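PDB 2XSG: CCMAN5 from Cellulosimicrobium cellulans, which hydrolyses alpha-mannosidic linkages as a family GH92 glycosidase, and enables mannose-6-phosphate modification of yeast-produced human lysosomal enzymes, probably by exposing the phosphate. Local coordinates for residues A136-A141 with G145-A150; T205-Q210 with I264-E269; Y380-A385 with G392-F397; G499-A504 with M567-G572; L512-R515 with W521-A524. One frame throughout, in Å; residues are numbered along the deposited sequence.

In the fold
Contacts 1 and 2 lie in the N-terminal part of the chain, both reach the same antiparallel sheet, and touch where A141 CB meets E269 OE1 at 3.6 Å. Contact 1 is sheet interior, with strand pairing and one salt bridge on a partly exposed rung; contact 2 is also buried but sets a helix against that sheet by side-chain packing. Contact 3, buried too, is almost wholly apolar. Contacts 4 and 5, their centres about 17 Å apart, lie on the opposite side of the chain's centre from contacts 1 and 2, contact 5 nested in the loop that contact 4 closes. Contact 4 is a surface ring stack; contact 5, partly buried, sets an arginine on a tryptophan.

Contact 1 (A136-A141 with G145-A150); sequences AEVAAA and GVHRYA
A136 starts the pairing opposite Y149, a non-hydrogen-bonded pair in which A136 CB lies 3.5 Å from Y149 CE2 and meets the ring obliquely. The phenol is tied to its own strand as well, since Y149 OH and H147 ND1 share a hydrogen bond. E137, facing the other side of the sheet, has its backbone N and O both bonded to R148. Their side chains run alongside each other, and R148 grips the carboxylate side-on: NH2 is 2.8 Å from E137 OE1 and NE is 2.9 Å from E137 OE2. The oxygens lie close to the guanidinium plane, yet the nitrogens come from above the carboxylate plane, the two planes being 37° apart. A bend at chi3 (56°) in the otherwise extended arginine turns its head in beside the carboxylate, edge-on, and R148 NH2 also meets D276 in a second salt bridge. Successive antiparallel pairs and a short connecting turn make strands 133-140 and 144-150 a beta hairpin, their axes at 161°, within the large antiparallel sheet of the GH92 N-terminal domain; strands 112-121 and 248-255 extend it on its two flanks. V138 points to the same face as A136, and its CG1 rests over one face of the H147 ring, 4.0 Å from its centroid, a CH-pi contact. The imidazole is held further by H64 at NE2. V138 CA makes a CA-H...O contact with V146 O at 3.1 Å. A139 forms the next hydrogen-bonded pair with V146, A139 N lying 2.9 Å from V146 O, while A139 CB packs on V146 CG2 at 3.8 Å.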
# COMPACT_ATOMS: atom_id res chain seq x y z
N ALA A 136 11.30 -6.16 -25.73
CA ALA A 136 9.98 -5.82 -25.24
C ALA A 136 10.04 -4.48 -24.51
O ALA A 136 10.86 -4.28 -23.62
CB ALA A 136 9.47 -6.90 -24.34
N GLU A 137 9.14 -3.58 -24.89
CA GLU A 137 8.95 -2.34 -24.17
C GLU A 137 7.45 -2.20 -23.82
O GLU A 137 6.59 -2.36 -24.68
CB GLU A 137 9.35 -1.16 -25.05
CG GLU A 137 10.83 -1.02 -25.35
CD GLU A 137 11.07 -0.06 -26.50
OE1 GLU A 137 11.43 1.09 -26.24
OE2 GLU A 137 10.84 -0.44 -27.66
N VAL A 138 7.16 -1.90 -22.55
CA VAL A 138 5.80 -1.51 -22.15
C VAL A 138 5.82 -0.14 -21.46
O VAL A 138 6.84 0.27 -20.87
CB VAL A 138 5.12 -2.59 -21.25
CG1 VAL A 138 4.99 -3.91 -22.00
CG2 VAL A 138 5.92 -2.83 -19.94
N ALA A 139 4.70 0.58 -21.57
CA ALA A 139 4.44 1.78 -20.78
C ALA A 139 2.98 1.79 -20.34
O ALA A 139 2.17 1.01 -20.87
CB ALA A 139 4.76 3.03 -21.59
N ALA A 140 2.63 2.68 -19.42
CA ALA A 140 1.25 2.76 -18.91
C ALA A 140 0.71 4.17 -18.83
O ALA A 140 1.46 5.10 -18.53
CB ALA A 140 1.15 2.11 -17.52
N ALA A 141 -0.59 4.31 -19.10
CA ALA A 141 -1.36 5.47 -18.67
C ALA A 141 -2.28 4.97 -17.57
O ALA A 141 -2.23 3.78 -17.24
CB ALA A 141 -2.16 6.05 -19.82
N GLY A 145 -2.33 -0.04 -20.85
CA GLY A 145 -0.99 -0.56 -21.00
C GLY A 145 -0.66 -0.64 -22.47
O GLY A 145 -1.45 -1.17 -23.26
N VAL A 146 0.50 -0.10 -22.85
CA VAL A 146 0.93 -0.16 -24.24
C VAL A 146 2.19 -0.96 -24.35
O VAL A 146 3.04 -0.91 -23.44
CB VAL A 146 1.09 1.24 -24.93
CG1 VAL A 146 -0.24 1.93 -24.96
CG2 VAL A 146 2.16 2.12 -24.23
N HIS A 147 2.28 -1.70 -25.45
CA HIS A 147 3.37 -2.63 -25.76
C HIS A 147 4.01 -2.27 -27.11
O HIS A 147 3.30 -1.97 -28.09
CB HIS A 147 2.84 -4.05 -25.89
CG HIS A 147 2.11 -4.56 -24.69
ND1 HIS A 147 2.48 -5.71 -24.02
CD2 HIS A 147 1.00 -4.10 -24.05
CE1 HIS A 147 1.66 -5.92 -23.01
NE2 HIS A 147 0.75 -4.96 -23.00
N ARG A 148 5.34 -2.32 -27.14
CA ARG A 148 6.11 -2.33 -28.40
C ARG A 148 7.15 -3.46 -28.39
O ARG A 148 8.02 -3.50 -27.50
CB ARG A 148 6.81 -0.98 -28.63
CG ARG A 148 7.52 -0.89 -29.97
CD ARG A 148 8.00 0.52 -30.23
NE ARG A 148 8.88 1.02 -29.16
CZ ARG A 148 9.13 2.31 -28.97
NH1 ARG A 148 8.55 3.21 -29.76
NH2 ARG A 148 9.93 2.70 -27.98
N TYR A 149 7.05 -4.36 -29.37
CA TYR A 149 7.93 -5.53 -29.49
C TYR A 149 8.73 -5.51 -30.77
O TYR A 149 8.20 -5.18 -31.84
CB TYR A 149 7.11 -6.83 -29.45
CG TYR A 149 6.38 -7.05 -28.16
CD1 TYR A 149 5.02 -6.78 -28.05
CD2 TYR A 149 7.06 -7.52 -27.03
CE1 TYR A 149 4.35 -6.97 -26.85
CE2 TYR A 149 6.39 -7.71 -25.83
CZ TYR A 149 5.04 -7.43 -25.74
OH TYR A 149 4.37 -7.61 -24.56
N ALA A 150 10.01 -5.87 -30.68
CA ALA A 150 10.83 -6.11 -31.87
C ALA A 150 11.27 -7.56 -31.94
O ALA A 150 12.04 -8.00 -31.09
CB ALA A 150 12.07 -5.17 -31.88
O HOH W 1 10.66 -2.92 -28.76

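Contact 2 (T205-Q210 with I264-E269); sequences TARTLQ and IDQQVE
Q266 extends from its helix over the strand and lays its amide end across the aliphatic part of R207. The evidence is in the carbon skeleton: Q266 CD is 4.5 Å from R207 CD and 4.6 Å from R207 CG, while the amide and guanidinium planes are 66° apart, which excludes a flat stack. Q266 reaches that far because CG stands opposite the backbone N (chi1 -167°) and the chain stays extended beyond it. R207 is likewise straight from CG to NE, so the two chains pass at a slant, the methylenes of R207 against the amide end of Q266. Nearer the helix, T205 turns its methyl to the same amide, with T205 CG2 4.3 Å from Q266 CD, whereas T205 OG1 is bonded away from the contact to E186. The backbones stay well separated, T205 CA and Q266 CA being 8.2 Å apart, and the contact is carried mainly by side chains. Further along the helix, E269 forms a salt bridge with R143. Strand 198-208 pairs with strand 248-255, and helix 259-270 follows that strand closely in the chain and lies back across it: a helix packed by side chains on a face of the large antiparallel sheet.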
# COMPACT_ATOMS: atom_id res chain seq x y z
N THR A 205 -10.35 -3.88 -23.46
CA THR A 205 -10.24 -3.86 -24.91
C THR A 205 -8.75 -3.83 -25.24
O THR A 205 -7.98 -3.17 -24.56
CB THR A 205 -10.97 -2.63 -25.54
OG1 THR A 205 -10.85 -2.69 -26.97
CG2 THR A 205 -10.35 -1.31 -25.06
N ALA A 206 -8.34 -4.62 -26.24
CA ALA A 206 -6.93 -4.66 -26.67
C ALA A 206 -6.93 -4.67 -28.18
O ALA A 206 -7.55 -5.53 -28.79
CB ALA A 206 -6.22 -5.92 -26.13
N ARG A 207 -6.27 -3.69 -28.78
CA ARG A 207 -6.15 -3.66 -30.23
C ARG A 207 -4.69 -3.81 -30.62
O ARG A 207 -3.81 -3.34 -29.90
CB ARG A 207 -6.71 -2.35 -30.80
CG ARG A 207 -5.92 -1.09 -30.37
CD ARG A 207 -6.56 0.19 -30.93
NE ARG A 207 -5.56 1.24 -31.00
CZ ARG A 207 -5.80 2.52 -31.25
NH1 ARG A 207 -7.05 2.95 -31.44
NH2 ARG A 207 -4.80 3.39 -31.30
N THR A 208 -4.44 -4.47 -31.75
CA THR A 208 -3.11 -4.49 -32.36
C THR A 208 -3.01 -3.22 -33.21
O THR A 208 -4.03 -2.60 -33.55
CB THR A 208 -2.86 -5.74 -33.23
OG1 THR A 208 -3.69 -5.70 -34.39
CG2 THR A 208 -3.14 -7.04 -32.45
N LEU A 209 -1.78 -2.84 -33.52
CA LEU A 209 -1.54 -1.70 -34.38
C LEU A 209 -1.07 -2.15 -35.77
O LEU A 209 -0.93 -1.32 -36.67
CB LEU A 209 -0.52 -0.73 -33.73
CG LEU A 209 -0.93 -0.20 -32.35
CD1 LEU A 209 0.22 0.59 -31.74
CD2 LEU A 209 -2.19 0.67 -32.43
N GLN A 210 -0.84 -3.45 -35.92
CA GLN A 210 -0.49 -4.08 -37.21
C GLN A 210 -1.51 -5.16 -37.53
O GLN A 210 -2.23 -5.61 -36.63
CB GLN A 210 0.93 -4.66 -37.17
CG GLN A 210 2.03 -3.60 -37.16
CD GLN A 210 2.17 -2.93 -35.80
OE1 GLN A 210 2.50 -1.75 -35.70
NE2 GLN A 210 1.92 -3.69 -34.74
N ILE A 264 -13.93 3.76 -25.28
CA ILE A 264 -13.98 5.21 -25.16
C ILE A 264 -12.76 5.72 -24.37
O ILE A 264 -12.05 6.62 -24.83
CB ILE A 264 -15.27 5.65 -24.48
CG1 ILE A 264 -16.46 5.40 -25.42
CG2 ILE A 264 -15.19 7.13 -24.00
CD1 ILE A 264 -17.79 5.41 -24.71
N ASP A 265 -12.50 5.11 -23.21
CA ASP A 265 -11.34 5.46 -22.40
C ASP A 265 -10.07 5.41 -23.22
O ASP A 265 -9.21 6.27 -23.10
CB ASP A 265 -11.20 4.53 -21.19
CG ASP A 265 -12.33 4.68 -20.18
OD1 ASP A 265 -13.04 5.73 -20.17
OD2 ASP A 265 -12.54 3.74 -19.38
N GLN A 266 -9.96 4.37 -24.06
CA GLN A 266 -8.78 4.18 -24.86
C GLN A 266 -8.61 5.30 -25.88
O GLN A 266 -7.50 5.80 -26.04
CB GLN A 266 -8.74 2.81 -25.56
CG GLN A 266 -7.36 2.52 -26.12
CD GLN A 266 -7.17 1.08 -26.57
OE1 GLN A 266 -6.65 0.24 -25.81
NE2 GLN A 266 -7.60 0.79 -27.79
N GLN A 267 -9.70 5.68 -26.55
CA GLN A 267 -9.64 6.78 -27.51
C GLN A 267 -9.32 8.12 -26.82
O GLN A 267 -8.56 8.92 -27.36
CB GLN A 267 -10.89 6.88 -28.41
CG GLN A 267 -12.16 7.45 -27.78
CD GLN A 267 -13.41 7.19 -28.63
OE1 GLN A 267 -13.39 6.41 -29.60
NE2 GLN A 267 -14.53 7.85 -28.26
N VAL A 268 -9.86 8.31 -25.61
CA VAL A 268 -9.58 9.53 -24.82
C VAL A 268 -8.14 9.56 -24.35
O VAL A 268 -7.44 10.52 -24.58
CB VAL A 268 -10.58 9.72 -23.63
CG1 VAL A 268 -10.11 10.83 -22.69
CG2 VAL A 268 -11.99 10.05 -24.16
N GLU A 269 -7.69 8.47 -23.74
CA GLU A 269 -6.38 8.38 -23.12
C GLU A 269 -5.21 8.34 -24.10
O GLU A 269 -4.20 9.01 -23.90
CB GLU A 269 -6.34 7.11 -22.26
CG GLU A 269 -5.52 7.23 -21.03
CD GLU A 269 -5.90 6.22 -19.97
OE1 GLU A 269 -5.63 5.01 -20.17
OE2 GLU A 269 -6.43 6.65 -18.92

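Contact 3 (Y380-A385 with G392-F397); sequences YLFADA and GGLGGF
L394 carries its two methyls to F382 and A385: CB is directed at the helix, CG stands anti to the carbonyl carbon (chi1 -76°), and the contact follows from that fork. CD1 goes to F382: it sits over one face of the ring, 3.9 Å from the centroid and 26° off the normal, which makes this a CH-pi contact displaced toward the rim. The displacement is toward the far end, F382 CZ being nearest to L394 CD1 at 3.5 Å. The two side chains cross at about a right angle, one branch of the leucine meeting the flat of the phenyl. The same CD1 also touches L381 CD2 at 4.1 Å. The second branch, CD2, turns instead to A385, whose CB is 3.9 Å away. A385 aims its methyl at the segment 392-397 and meets a second partner there, F397 CE2 at 4.0 Å, where the ring comes up obliquely. L381, F382 and A385 are spaced along the helix by one and three residues, and together they present one apolar flank to a single leucine. The short 3-10 segment 394-396 carries that leucine, G396 N bonding to G393 O at 3.0 Å just beside it. The polar link is slight: a water lies between G392 O and A385 O, its bond to the latter weak. The loop after helix 368-387 folds back onto the helix it has just left. In the GH92 catalytic domain, helix 427-438 packs on F382 from elsewhere through A433, L434 and L437, while W406, from the loop before helix 409-418, touches L394.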
# COMPACT_ATOMS: atom_id res chain seq x y z
N TYR A 380 -18.63 6.79 -0.57
CA TYR A 380 -19.53 6.25 -1.60
C TYR A 380 -19.61 4.74 -1.57
O TYR A 380 -20.69 4.18 -1.81
CB TYR A 380 -19.09 6.67 -3.00
CG TYR A 380 -19.74 7.90 -3.52
CD1 TYR A 380 -19.89 9.02 -2.71
CD2 TYR A 380 -20.20 7.97 -4.84
CE1 TYR A 380 -20.48 10.17 -3.18
CE2 TYR A 380 -20.80 9.13 -5.33
CZ TYR A 380 -20.93 10.22 -4.49
OH TYR A 380 -21.49 11.38 -4.92
N LEU A 381 -18.48 4.11 -1.27
CA LEU A 381 -18.39 2.65 -1.23
C LEU A 381 -19.30 2.06 -0.15
O LEU A 381 -20.02 1.09 -0.40
CB LEU A 381 -16.94 2.18 -1.05
CG LEU A 381 -16.78 0.66 -1.02
CD1 LEU A 381 -17.13 0.07 -2.38
CD2 LEU A 381 -15.37 0.24 -0.61
N PHE A 382 -19.26 2.66 1.04
CA PHE A 382 -20.15 2.24 2.15
C PHE A 382 -21.60 2.70 1.93
O PHE A 382 -22.53 2.00 2.30
CB PHE A 382 -19.60 2.70 3.51
CG PHE A 382 -18.57 1.75 4.08
CD1 PHE A 382 -18.96 0.64 4.82
CD2 PHE A 382 -17.21 1.92 3.81
CE1 PHE A 382 -18.02 -0.27 5.32
CE2 PHE A 382 -16.27 1.02 4.31
CZ PHE A 382 -16.68 -0.09 5.06
N ALA A 383 -21.77 3.86 1.31
CA ALA A 383 -23.10 4.36 0.99
C ALA A 383 -23.79 3.41 0.00
O ALA A 383 -25.01 3.16 0.12
CB ALA A 383 -23.00 5.76 0.43
N ASP A 384 -23.00 2.87 -0.93
CA ASP A 384 -23.47 1.88 -1.90
C ASP A 384 -23.87 0.55 -1.26
O ASP A 384 -24.94 0.00 -1.60
CB ASP A 384 -22.43 1.66 -3.01
CG ASP A 384 -22.33 2.83 -3.98
OD1 ASP A 384 -23.22 3.73 -3.94
OD2 ASP A 384 -21.36 2.87 -4.77
N ALA A 385 -23.05 0.04 -0.34
CA ALA A 385 -23.44 -1.15 0.44
C ALA A 385 -24.80 -0.93 1.11
O ALA A 385 -25.69 -1.79 1.03
CB ALA A 385 -22.37 -1.51 1.47
N GLY A 392 -25.75 -6.82 4.01
CA GLY A 392 -24.55 -7.65 3.88
C GLY A 392 -23.26 -6.84 3.94
O GLY A 392 -23.26 -5.63 3.66
N GLY A 393 -22.17 -7.51 4.32
CA GLY A 393 -20.85 -6.88 4.41
C GLY A 393 -20.25 -6.69 3.02
O GLY A 393 -20.71 -7.30 2.05
N LEU A 394 -19.23 -5.86 2.92
CA LEU A 394 -18.61 -5.60 1.63
C LEU A 394 -18.09 -6.87 0.96
O LEU A 394 -18.09 -6.98 -0.25
CB LEU A 394 -17.51 -4.55 1.78
CG LEU A 394 -18.03 -3.12 1.94
CD1 LEU A 394 -16.89 -2.19 2.28
CD2 LEU A 394 -18.74 -2.67 0.66
N GLY A 395 -17.67 -7.85 1.76
CA GLY A 395 -17.20 -9.15 1.25
C GLY A 395 -18.19 -9.94 0.41
O GLY A 395 -17.80 -10.82 -0.35
N GLY A 396 -19.48 -9.60 0.50
CA GLY A 396 -20.50 -10.33 -0.25
C GLY A 396 -20.80 -9.81 -1.65
O GLY A 396 -21.59 -10.41 -2.38
N PHE A 397 -20.17 -8.71 -2.03
CA PHE A 397 -20.40 -8.12 -3.34
C PHE A 397 -19.22 -8.38 -4.26
O PHE A 397 -18.10 -8.66 -3.81
CB PHE A 397 -20.59 -6.60 -3.24
CG PHE A 397 -21.65 -6.18 -2.26
CD1 PHE A 397 -23.00 -6.40 -2.54
CD2 PHE A 397 -21.30 -5.55 -1.06
CE1 PHE A 397 -24.00 -6.03 -1.63
CE2 PHE A 397 -22.29 -5.17 -0.14
CZ PHE A 397 -23.64 -5.40 -0.43
O HOH W 2 -25.10 -3.23 3.55

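Contact 4 (G499-A504 with M567-G572); sequences GAWTAA and MRHMFG
W501 and H569 make the whole contact through one aromatic stack. The six-membered ring of W501 and the imidazole of H569 lie face to face, with centroids 4.0 Å apart and planes inclined at 25°. The overlap is uneven: W501 CZ2 stands over the centre of the imidazole, 3.2 Å from H569 ND1, whereas the imidazole is offset toward the rim of the indole. At the margin of the stack H569 CB lies 3.5 Å from W501 CH2. W501 NE1 and H569 NE2, 3.6 Å apart, pass by each other within the stack and do not form a hydrogen bond. Each CG stands anti to its backbone N (chi1 178° in W501), and with both CB atoms already directed across the contact this brings the two ring faces together. Backbone motifs frame the pair. A500 and W501 form a classic beta bulge opposite V509, and the helix carrying H569 ends in a Schellman motif with G572 as its C-prime residue, G572 N bonding to H569 O. The chemistry is thus dispersion and pi-overlap at the surface, with H574 meeting the imidazole as well; a protonated H569 would probably add a cation-pi component.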
# COMPACT_ATOMS: atom_id res chain seq x y z
N GLY A 499 0.62 -4.13 36.95
CA GLY A 499 1.77 -4.94 37.34
C GLY A 499 2.02 -6.15 36.44
O GLY A 499 2.61 -7.14 36.88
N ALA A 500 1.59 -6.06 35.18
CA ALA A 500 1.84 -7.12 34.19
C ALA A 500 3.33 -7.28 33.93
O ALA A 500 3.79 -8.38 33.68
CB ALA A 500 1.11 -6.85 32.88
N TRP A 501 4.06 -6.17 33.99
CA TRP A 501 5.50 -6.17 33.89
C TRP A 501 6.07 -5.32 35.03
O TRP A 501 5.50 -4.27 35.35
CB TRP A 501 5.98 -5.66 32.53
CG TRP A 501 7.45 -5.62 32.46
CD1 TRP A 501 8.31 -6.69 32.46
CD2 TRP A 501 8.29 -4.44 32.43
NE1 TRP A 501 9.62 -6.26 32.44
CE2 TRP A 501 9.63 -4.88 32.41
CE3 TRP A 501 8.03 -3.07 32.42
CZ2 TRP A 501 10.71 -3.99 32.38
CZ3 TRP A 501 9.11 -2.18 32.39
CH2 TRP A 501 10.43 -2.64 32.37
N THR A 502 7.16 -5.78 35.64
CA THR A 502 7.81 -5.05 36.74
C THR A 502 9.16 -4.51 36.28
O THR A 502 10.03 -5.29 35.86
CB THR A 502 7.98 -5.93 37.97
OG1 THR A 502 6.70 -6.31 38.48
CG2 THR A 502 8.78 -5.20 39.06
N ALA A 503 9.33 -3.19 36.35
CA ALA A 503 10.57 -2.55 35.94
C ALA A 503 11.75 -2.91 36.86
O ALA A 503 11.55 -3.45 37.96
CB ALA A 503 10.39 -1.03 35.85
N ALA A 504 12.97 -2.61 36.40
CA ALA A 504 14.21 -2.94 37.14
C ALA A 504 14.25 -2.35 38.55
O ALA A 504 14.86 -2.92 39.44
CB ALA A 504 15.44 -2.50 36.34
N MET A 567 8.11 2.12 27.82
CA MET A 567 8.56 2.55 26.50
C MET A 567 10.02 2.24 26.31
O MET A 567 10.41 1.69 25.29
CB MET A 567 8.27 4.03 26.26
CG MET A 567 6.93 4.29 25.59
SD MET A 567 6.65 3.35 24.05
CE MET A 567 7.92 4.00 23.00
N ARG A 568 10.83 2.56 27.32
CA ARG A 568 12.23 2.17 27.31
C ARG A 568 12.44 0.66 27.17
O ARG A 568 13.28 0.24 26.39
CB ARG A 568 12.98 2.75 28.52
CG ARG A 568 12.94 4.29 28.54
CD ARG A 568 13.63 4.90 29.75
NE ARG A 568 15.07 4.70 29.64
CZ ARG A 568 15.95 5.60 29.22
NH1 ARG A 568 15.57 6.82 28.88
NH2 ARG A 568 17.22 5.28 29.16
N HIS A 569 11.68 -0.15 27.91
CA HIS A 569 11.75 -1.61 27.81
C HIS A 569 11.29 -2.13 26.43
O HIS A 569 11.90 -3.06 25.89
CB HIS A 569 10.91 -2.27 28.91
CG HIS A 569 11.22 -3.72 29.11
ND1 HIS A 569 12.41 -4.15 29.66
CD2 HIS A 569 10.51 -4.84 28.84
CE1 HIS A 569 12.41 -5.47 29.72
NE2 HIS A 569 11.27 -5.91 29.23
N MET A 570 10.24 -1.52 25.88
CA MET A 570 9.74 -1.82 24.52
C MET A 570 10.86 -1.81 23.47
O MET A 570 10.85 -2.61 22.52
CB MET A 570 8.68 -0.80 24.11
CG MET A 570 8.00 -1.10 22.77
SD MET A 570 6.75 -2.37 23.02
CE MET A 570 6.13 -2.56 21.35
N PHE A 571 11.80 -0.91 23.64
CA PHE A 571 12.92 -0.77 22.70
C PHE A 571 14.27 -1.28 23.21
O PHE A 571 15.31 -0.96 22.62
CB PHE A 571 13.00 0.67 22.20
CG PHE A 571 11.93 1.00 21.24
CD1 PHE A 571 12.18 0.98 19.87
CD2 PHE A 571 10.64 1.28 21.69
CE1 PHE A 571 11.16 1.25 18.96
CE2 PHE A 571 9.62 1.54 20.79
CZ PHE A 571 9.88 1.52 19.43
N GLY A 572 14.24 -2.09 24.27
CA GLY A 572 15.45 -2.68 24.84
C GLY A 572 16.55 -1.69 25.20
O GLY A 572 17.73 -1.99 25.05

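Contact 5 (L512-R515 with W521-A524); sequences LTPR and WQSA
R515 lies over one face of the W521 indole, while the carbonyl oxygens of T513 and P514 come up at its edge. The guanidinium stacks flat, planes 7° and centres 4.4 Å apart; W521 CZ2 is over its middle, and the cation-pi contact with the six-membered ring is off-centre. The methylenes CG and CD lie over the same six-membered ring, R515 CG standing 3.9 Å from its centroid. At the edge, T513 O lies in the ring plane, 3.5 Å from W521 CZ3. Extended from CG to NE, R515 crosses the ring obliquely and leaves its guanidinium parallel to it; G519 O at NE and K494 O at NH1 fix the head. The two segments belong to one long loop of the GH92 catalytic domain, between strand 508-512 and helix 539-542, folded back on itself like a hairpin: R515 and W521 form a single backbone bridge, CA to CA 4.4 Å. Beside the bridge, Q522 N donates to P514 O at 2.8 Å, nearly straight (165°). The proline is lined by more of the returning chain, P514 CB lying 3.4 Å from Q522 NE2 and P514 CD 3.9 Å from A524 CB.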
# COMPACT_ATOMS: atom_id res chain seq x y z
N LEU A 512 -1.70 -4.49 28.27
CA LEU A 512 -2.75 -5.25 27.62
C LEU A 512 -2.54 -6.74 27.88
O LEU A 512 -1.46 -7.27 27.61
CB LEU A 512 -2.75 -4.97 26.12
CG LEU A 512 -3.81 -5.69 25.27
CD1 LEU A 512 -5.24 -5.16 25.56
CD2 LEU A 512 -3.49 -5.54 23.80
N THR A 513 -3.58 -7.38 28.42
CA THR A 513 -3.56 -8.79 28.82
C THR A 513 -4.95 -9.41 28.56
O THR A 513 -5.97 -8.77 28.82
CB THR A 513 -3.22 -8.91 30.34
OG1 THR A 513 -1.98 -8.25 30.59
CG2 THR A 513 -3.08 -10.35 30.79
N PRO A 514 -5.01 -10.66 28.04
CA PRO A 514 -6.33 -11.27 27.86
C PRO A 514 -7.03 -11.47 29.22
O PRO A 514 -6.38 -11.77 30.23
CB PRO A 514 -6.01 -12.61 27.21
CG PRO A 514 -4.62 -12.93 27.70
CD PRO A 514 -3.93 -11.60 27.67
N ARG A 515 -8.34 -11.30 29.22
CA ARG A 515 -9.13 -11.36 30.44
C ARG A 515 -10.32 -12.26 30.22
O ARG A 515 -11.03 -12.14 29.22
CB ARG A 515 -9.59 -9.96 30.82
CG ARG A 515 -9.70 -9.73 32.31
CD ARG A 515 -10.37 -8.38 32.61
NE ARG A 515 -10.49 -8.19 34.06
CZ ARG A 515 -10.71 -7.02 34.66
NH1 ARG A 515 -10.84 -5.90 33.95
NH2 ARG A 515 -10.79 -6.98 35.98
N TRP A 521 -7.72 -12.47 35.11
CA TRP A 521 -6.73 -12.28 34.06
C TRP A 521 -6.27 -13.64 33.54
O TRP A 521 -6.21 -14.61 34.31
CB TRP A 521 -5.55 -11.48 34.59
CG TRP A 521 -5.96 -10.11 34.95
CD1 TRP A 521 -6.18 -9.62 36.21
CD2 TRP A 521 -6.24 -9.04 34.04
NE1 TRP A 521 -6.57 -8.29 36.14
CE2 TRP A 521 -6.61 -7.91 34.83
CE3 TRP A 521 -6.20 -8.91 32.65
CZ2 TRP A 521 -6.93 -6.67 34.26
CZ3 TRP A 521 -6.53 -7.68 32.08
CH2 TRP A 521 -6.88 -6.58 32.89
N GLN A 522 -6.01 -13.72 32.24
CA GLN A 522 -5.52 -14.98 31.66
C GLN A 522 -4.02 -14.94 31.47
O GLN A 522 -3.44 -13.90 31.16
CB GLN A 522 -6.25 -15.31 30.35
CG GLN A 522 -7.73 -15.70 30.55
CD GLN A 522 -8.51 -15.80 29.24
OE1 GLN A 522 -9.52 -16.50 29.16
NE2 GLN A 522 -8.04 -15.13 28.21
N SER A 523 -3.38 -16.09 31.69
CA SER A 523 -1.94 -16.22 31.57
C SER A 523 -1.48 -15.98 30.12
O SER A 523 -2.07 -16.52 29.19
CB SER A 523 -1.52 -17.62 32.05
OG SER A 523 -0.21 -17.93 31.63
N ALA A 524 -0.42 -15.20 29.94
CA ALA A 524 0.10 -14.89 28.60
C ALA A 524 1.54 -14.37 28.64
O ALA A 524 1.88 -13.56 29.50
CB ALA A 524 -0.81 -13.87 27.91